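Local coordinates for protein alpha,alpha-trehalose-phosphate synthase (UDP-forming) (Burkholderia xenovorans, PDB 5HXA) that is a trehalose-phosphate synthase by name, a member of glycosyltransferase family 20 with the two-domain GT-B fold, at residues Gln109-Ala112 with Gly113-Val117; Gln83-Gly87 with Phe88-Thr92; Leu76-Arg79 with Asp80-Tyr84. All blocks are in the same frame, centred on the assembly; numbering follows the deposited sequence.

Contact 1: residues Gln109-Ala112 with Gly113-Val117; sequences QEYA and GYQRV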
# COMPACT_ATOMS: atom_id res chain seq x y z
N GLN A 109 -3.94 -9.48 21.79
CA GLN A 109 -3.38 -9.27 23.13
C GLN A 109 -2.44 -8.08 23.13
O GLN A 109 -2.41 -7.30 24.09
CB GLN A 109 -2.66 -10.52 23.62
CG GLN A 109 -3.60 -11.61 24.10
CD GLN A 109 -4.47 -12.16 22.99
OE1 GLN A 109 -5.69 -12.28 23.14
NE2 GLN A 109 -3.85 -12.48 21.85
N GLU A 110 -1.66 -7.92 22.05
CA GLU A 110 -0.79 -6.75 21.92
C GLU A 110 -1.61 -5.47 21.86
O GLU A 110 -1.27 -4.48 22.50
CB GLU A 110 0.09 -6.89 20.69
CG GLU A 110 1.08 -8.06 20.74
CD GLU A 110 1.96 -8.13 19.50
OE1 GLU A 110 1.68 -7.38 18.55
OE2 GLU A 110 2.92 -8.91 19.48
N TYR A 111 -2.70 -5.47 21.08
CA TYR A 111 -3.55 -4.29 21.02
C TYR A 111 -4.19 -4.00 22.37
O TYR A 111 -4.34 -2.83 22.76
CB TYR A 111 -4.62 -4.45 19.92
CG TYR A 111 -5.57 -3.26 19.83
CD1 TYR A 111 -5.07 -1.97 19.61
CD2 TYR A 111 -6.94 -3.41 19.97
CE1 TYR A 111 -5.93 -0.87 19.54
CE2 TYR A 111 -7.81 -2.32 19.91
CZ TYR A 111 -7.29 -1.05 19.69
OH TYR A 111 -8.14 0.04 19.62
N ALA A 112 -4.58 -5.05 23.11
CA ALA A 112 -5.12 -4.83 24.46
C ALA A 112 -4.08 -4.18 25.37
O ALA A 112 -4.42 -3.28 26.15
CB ALA A 112 -5.61 -6.15 25.06
N GLY A 113 -2.83 -4.62 25.28
CA GLY A 113 -1.78 -3.99 26.08
C GLY A 113 -1.51 -2.56 25.66
O GLY A 113 -1.25 -1.69 26.50
N TYR A 114 -1.53 -2.30 24.35
CA TYR A 114 -1.43 -0.94 23.84
C TYR A 114 -2.48 -0.03 24.47
O TYR A 114 -2.18 1.08 24.92
CB TYR A 114 -1.56 -0.98 22.32
CG TYR A 114 -1.56 0.34 21.57
CD1 TYR A 114 -0.36 0.94 21.17
CD2 TYR A 114 -2.75 0.96 21.21
CE1 TYR A 114 -0.36 2.14 20.46
CE2 TYR A 114 -2.75 2.16 20.49
CZ TYR A 114 -1.55 2.74 20.12
OH TYR A 114 -1.54 3.91 19.41
N GLN A 115 -3.74 -0.49 24.50
CA GLN A 115 -4.79 0.28 25.16
C GLN A 115 -4.55 0.38 26.66
O GLN A 115 -4.74 1.44 27.27
CB GLN A 115 -6.16 -0.34 24.87
CG GLN A 115 -6.63 -0.19 23.41
CD GLN A 115 -7.05 1.25 23.07
OE1 GLN A 115 -7.15 2.11 23.95
NE2 GLN A 115 -7.28 1.52 21.78
N ARG A 116 -4.11 -0.72 27.29
CA ARG A 116 -3.89 -0.72 28.73
C ARG A 116 -2.78 0.25 29.12
O ARG A 116 -2.91 0.98 30.11
CB ARG A 116 -3.55 -2.14 29.22
CG ARG A 116 -3.42 -2.25 30.73
CD ARG A 116 -3.02 -3.67 31.17
NE ARG A 116 -1.77 -4.10 30.56
CZ ARG A 116 -1.67 -5.03 29.62
NH1 ARG A 116 -2.75 -5.66 29.16
NH2 ARG A 116 -0.47 -5.35 29.13
N VAL A 117 -1.70 0.29 28.35
CA VAL A 117 -0.61 1.21 28.68
C VAL A 117 -1.06 2.65 28.51
O VAL A 117 -0.78 3.51 29.36
CB VAL A 117 0.64 0.88 27.84
CG1 VAL A 117 1.64 2.04 27.88
CG2 VAL A 117 1.29 -0.40 28.35
O HOH W 1 -3.18 -7.88 26.90
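Four successive i-to-i+4 backbone bonds, from G113 N, Y114 N, Q115 N and R116 N to the carbonyls of Q109, E110, Y111 and A112, carry one regular alpha-helical turn of helix 108-126 into the next. On one flank Y111 and Q115 run side by side. CG of Q115 lies over one face of the Y111 ring, a CH-pi contact 4.2 Å from CG to the ring centroid. The Q115 chain then bends at chi2 (-72°), which brings NE2 round to the phenol oxygen: NE2 to Y111 OH is 2.8 Å, with an N-H...O angle of 140° and the amide plane perpendicular to the ring. The main partner of that hydroxyl is the carboxylate of E180; Q115 NE2 adds a second bond. Y114 meets Y111 obliquely, its CD2 4.0 Å from Y111 CE1; its own hydroxyl goes to the carbonyl of Y140, and both rings also meet F88 of helix 78-97. On another flank CA of G113 lies against a face of the R116 guanidinium, and a water in the plane of that group accepts from R116 NH1 (3.2 Å) and donates to Q109 O (3.0 Å). Two bonds thus probably fix the rotation of the hydroxyl of the buried Y111, while D80 and the Q83 amide oxygen, both at R116 NH2, would fix the guanidinium, D80 offsetting its charge.

Contact 2: residues Gln83-Gly87 with Phe88-Thr92; sequences QYYRG and FSNAT. With EDO (1,2-ethanediol), chain B.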
# COMPACT_ATOMS: atom_id res chain seq x y z
N GLN A 83 3.88 -5.69 24.47
CA GLN A 83 2.59 -5.58 23.80
C GLN A 83 2.36 -4.18 23.23
O GLN A 83 1.96 -4.03 22.07
CB GLN A 83 1.46 -5.98 24.76
CG GLN A 83 1.52 -7.44 25.24
CD GLN A 83 0.40 -7.82 26.22
OE1 GLN A 83 -0.21 -6.96 26.86
NE2 GLN A 83 0.13 -9.11 26.32
N TYR A 84 2.62 -3.15 24.04
CA TYR A 84 2.31 -1.77 23.65
C TYR A 84 3.35 -1.21 22.69
O TYR A 84 2.98 -0.59 21.68
CB TYR A 84 2.19 -0.91 24.90
CG TYR A 84 2.65 0.53 24.79
CD1 TYR A 84 1.79 1.52 24.33
CD2 TYR A 84 3.92 0.91 25.20
CE1 TYR A 84 2.19 2.84 24.26
CE2 TYR A 84 4.33 2.23 25.13
CZ TYR A 84 3.47 3.18 24.67
OH TYR A 84 3.87 4.48 24.60
N TYR A 85 4.63 -1.43 22.96
CA TYR A 85 5.71 -0.78 22.21
C TYR A 85 6.25 -1.66 21.09
O TYR A 85 6.13 -1.32 19.91
CB TYR A 85 6.84 -0.36 23.17
CG TYR A 85 7.98 0.39 22.50
CD1 TYR A 85 7.93 1.77 22.34
CD2 TYR A 85 9.10 -0.28 22.04
CE1 TYR A 85 8.97 2.46 21.73
CE2 TYR A 85 10.15 0.40 21.43
CZ TYR A 85 10.08 1.77 21.27
OH TYR A 85 11.11 2.45 20.67
N ARG A 86 6.86 -2.80 21.44
CA ARG A 86 7.35 -3.71 20.41
C ARG A 86 6.22 -4.25 19.56
O ARG A 86 6.37 -4.42 18.34
CB ARG A 86 8.13 -4.87 21.04
CG ARG A 86 9.38 -4.44 21.76
CD ARG A 86 10.54 -5.40 21.51
NE ARG A 86 10.34 -6.70 22.15
CZ ARG A 86 10.10 -7.83 21.49
NH1 ARG A 86 10.03 -7.82 20.17
NH2 ARG A 86 9.95 -8.97 22.16
N GLY A 87 5.08 -4.55 20.18
CA GLY A 87 3.97 -5.18 19.50
C GLY A 87 3.13 -4.22 18.68
O GLY A 87 3.41 -4.01 17.50
N PHE A 88 2.10 -3.63 19.29
CA PHE A 88 1.13 -2.91 18.46
C PHE A 88 1.74 -1.67 17.83
O PHE A 88 1.52 -1.41 16.64
CB PHE A 88 -0.12 -2.56 19.26
CG PHE A 88 -1.24 -2.06 18.38
CD1 PHE A 88 -1.94 -2.96 17.55
CD2 PHE A 88 -1.56 -0.71 18.33
CE1 PHE A 88 -2.95 -2.51 16.72
CE2 PHE A 88 -2.58 -0.26 17.50
CZ PHE A 88 -3.27 -1.16 16.69
N SER A 89 2.52 -0.89 18.58
CA SER A 89 3.11 0.33 18.01
C SER A 89 4.06 0.01 16.86
O SER A 89 3.91 0.53 15.75
CB SER A 89 3.84 1.13 19.10
OG SER A 89 2.94 1.64 20.06
N ASN A 90 5.04 -0.85 17.11
CA ASN A 90 6.12 -1.01 16.15
C ASN A 90 5.94 -2.18 15.19
O ASN A 90 6.53 -2.15 14.10
CB ASN A 90 7.45 -1.14 16.90
CG ASN A 90 7.89 0.19 17.47
OD1 ASN A 90 7.45 1.23 16.99
ND2 ASN A 90 8.74 0.17 18.49
N ALA A 91 5.14 -3.19 15.53
CA ALA A 91 4.91 -4.29 14.61
C ALA A 91 3.59 -4.20 13.86
O ALA A 91 3.38 -4.96 12.91
CB ALA A 91 4.99 -5.63 15.36
N THR A 92 2.69 -3.29 14.25
CA THR A 92 1.44 -3.09 13.52
C THR A 92 1.35 -1.69 12.94
O THR A 92 1.27 -1.55 11.72
CB THR A 92 0.22 -3.36 14.42
OG1 THR A 92 0.34 -4.66 15.00
CG2 THR A 92 -1.09 -3.28 13.61
C1 EDO B . -2.17 -12.63 27.21
O1 EDO B . -1.27 -12.19 26.18
C2 EDO B . -1.84 -11.92 28.51
O2 EDO B . -2.15 -10.53 28.38
O HOH W 2 9.18 3.56 18.56
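F88 N, S89 N and N90 N bond to carbonyls five residues back, those of Q83, Y84 and Y85, so the helix opens into a wide pi-type turn here. The first bond is short and nearly straight, 2.8 Å from F88 N to Q83 O with an N-H...O angle of 170°; the third, from N90 N, is more bent. Y84 O takes two donors from the same residue: S89 OG at 2.8 Å and S89 N at 3.1 Å from Y84 O, approaching from opposite faces of the carbonyl plane. The serine hydroxyl can turn back because OG stands beside its own backbone N (chi1 -67°). A91 N returns to the i-to-i+4 spacing, 2.7 Å from G87 O. The pi bulge interrupts helix 78-97, which follows strand 69-76 of the mixed sheet in the N-terminal half of this GT-B protein, and it coincides with a 25° change of direction between the short axes of 83-87 and 88-92. N90 and Y85 meet on one flank: ND2 sits over one face of the tyrosine ring, 3.3 Å from Y85 CE2 and displaced toward the rim, with the amide plane steeply inclined to the ring. OD1 of N90 has its main partner in the hydroxyl of Y140; a water also donates to it, and that water bonds weakly to Y85 OH. The Y85 ring also meets those of W50 and Y81. F88 leads its ring away from 83-87, and T92 OG1 bonds to the carbonyl of R105.

Contact 3: residues Leu76-Arg79 with Asp80-Tyr84; sequences LTKR and DYDQY. With EDO (1,2-ethanediol), chain J; EDO (1,2-ethanediol), chain B.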
# COMPACT_ATOMS: atom_id res chain seq x y z
N LEU A 76 7.83 0.54 32.54
CA LEU A 76 6.83 -0.40 32.08
C LEU A 76 7.32 -1.81 32.37
O LEU A 76 8.51 -2.09 32.31
CB LEU A 76 6.58 -0.27 30.57
CG LEU A 76 5.97 1.03 30.04
CD1 LEU A 76 5.91 0.99 28.52
CD2 LEU A 76 4.59 1.25 30.62
N THR A 77 6.38 -2.70 32.69
CA THR A 77 6.74 -4.11 32.81
C THR A 77 7.17 -4.64 31.44
O THR A 77 6.91 -4.04 30.40
CB THR A 77 5.57 -4.94 33.33
OG1 THR A 77 4.51 -4.92 32.38
CG2 THR A 77 5.06 -4.38 34.66
N LYS A 78 7.84 -5.80 31.46
CA LYS A 78 8.23 -6.42 30.19
C LYS A 78 7.01 -6.72 29.33
O LYS A 78 7.04 -6.53 28.11
CB LYS A 78 9.03 -7.70 30.43
CG LYS A 78 9.38 -8.42 29.13
CD LYS A 78 10.18 -9.70 29.35
CE LYS A 78 10.23 -10.54 28.07
NZ LYS A 78 10.64 -9.75 26.88
N ARG A 79 5.92 -7.20 29.94
CA ARG A 79 4.71 -7.50 29.18
C ARG A 79 4.12 -6.25 28.54
O ARG A 79 3.70 -6.27 27.38
CB ARG A 79 3.67 -8.17 30.08
CG ARG A 79 2.36 -8.50 29.36
CD ARG A 79 1.41 -9.30 30.25
NE ARG A 79 0.72 -8.45 31.23
CZ ARG A 79 -0.58 -8.20 31.22
NH1 ARG A 79 -1.36 -8.74 30.29
NH2 ARG A 79 -1.11 -7.41 32.15
N ASP A 80 4.06 -5.15 29.30
CA ASP A 80 3.56 -3.90 28.75
C ASP A 80 4.43 -3.43 27.59
O ASP A 80 3.92 -3.04 26.53
CB ASP A 80 3.50 -2.83 29.85
CG ASP A 80 2.29 -3.00 30.75
OD1 ASP A 80 1.52 -3.95 30.53
OD2 ASP A 80 2.11 -2.17 31.67
N TYR A 81 5.75 -3.50 27.78
CA TYR A 81 6.68 -3.10 26.73
C TYR A 81 6.52 -3.98 25.48
O TYR A 81 6.50 -3.47 24.36
CB TYR A 81 8.10 -3.16 27.27
CG TYR A 81 9.17 -3.07 26.21
CD1 TYR A 81 9.51 -1.85 25.63
CD2 TYR A 81 9.84 -4.21 25.78
CE1 TYR A 81 10.48 -1.77 24.65
CE2 TYR A 81 10.82 -4.14 24.82
CZ TYR A 81 11.14 -2.92 24.25
OH TYR A 81 12.11 -2.86 23.28
N ASP A 82 6.41 -5.29 25.67
CA ASP A 82 6.28 -6.19 24.52
C ASP A 82 4.98 -5.94 23.76
O ASP A 82 4.97 -5.97 22.52
CB ASP A 82 6.37 -7.65 24.96
CG ASP A 82 7.78 -8.07 25.35
OD1 ASP A 82 8.74 -7.38 24.94
OD2 ASP A 82 7.93 -9.10 26.05
N GLN A 83 3.88 -5.69 24.47
CA GLN A 83 2.59 -5.58 23.80
C GLN A 83 2.36 -4.18 23.23
O GLN A 83 1.96 -4.03 22.07
CB GLN A 83 1.46 -5.98 24.76
CG GLN A 83 1.52 -7.44 25.24
CD GLN A 83 0.40 -7.82 26.22
OE1 GLN A 83 -0.21 -6.96 26.86
NE2 GLN A 83 0.13 -9.11 26.32
N TYR A 84 2.62 -3.15 24.04
CA TYR A 84 2.31 -1.77 23.65
C TYR A 84 3.35 -1.21 22.69
O TYR A 84 2.98 -0.59 21.68
CB TYR A 84 2.19 -0.91 24.90
CG TYR A 84 2.65 0.53 24.79
CD1 TYR A 84 1.79 1.52 24.33
CD2 TYR A 84 3.92 0.91 25.20
CE1 TYR A 84 2.19 2.84 24.26
CE2 TYR A 84 4.33 2.23 25.13
CZ TYR A 84 3.47 3.18 24.67
OH TYR A 84 3.87 4.48 24.60
C1 EDO J . 3.88 -8.01 34.30
O1 EDO J . 2.49 -7.88 33.96
C2 EDO J . 4.55 -9.03 33.38
O2 EDO J . 5.84 -8.56 32.98
C1 EDO B . -2.17 -12.63 27.21
O1 EDO B . -1.27 -12.19 26.18
C2 EDO B . -1.84 -11.92 28.51
O2 EDO B . -2.15 -10.53 28.38
O HOH W 3 3.90 -1.38 33.13
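T77 caps the start of helix 78-97: its OG1 accepts from D80 N at 3.1 Å with an N-H...O angle of 163°, placed there by a chi1 of 65° that sets the hydroxyl between its backbone N and carbonyl carbon. The regular turns begin at once, with Y81 N, D82 N and Q83 N bonding to the carbonyls of T77, K78 and R79. The close-packed side is apolar. L76, at the end of strand 69-76, sets CD1 3.9 Å from CD2 of the Y84 ring, the two side chains crossing at about a right angle, and its CB faces D80 CB. Helix 108-126 adds V117 against both D80 and Y84.

The exposed side is polar and looser. The K78 chain runs extended until chi4 (50°) and then bends, bringing NZ to the syn lone pair of D82 OD2 in a 2.9 Å salt bridge. R79 CG packs 3.8 Å from Q83 CD, while the guanidinium reaches two 1,2-ethanediol molecules through weak bonds. O2 of one lies at its edge, in its plane, 2.7 Å from R79 NH1, and also takes a weak bond from Q83 NE2; O1 of the other is 3.3 Å from R79 NE. R116 NH2 is the main partner of both Q83 OE1 and D80 OD1, the latter a salt bridge. T77 satisfies the backbone N-H of D80, which is well placed to interact favourably with the helix dipole; the salt bridges, K78 for D82 and R116 for D80, would favour ionised carboxylates.

Contacts 3 and 2 follow one another along helix 78-97 and share Q83 and Y84, with Y81 O to R86 N (3.0 Å) spanning their junction; contact 1 lies on the next helix, 108-126. Each pair of centres is about 9 Å apart. R116 ties contact 1 to both others: its NH2 is 2.8 Å from D80 OD1, a salt bridge with contact 3, and 2.8 Å from OE1 of the shared Q83. Further along, Y114 CG packs 3.4 Å from F88 CD2 of contact 2. These R116 and Y114 pairs join the two helices. One 1,2-ethanediol, probably from the crystallisation liquor, touches contact 2 through Q83 and contact 3 through Q83 and R79.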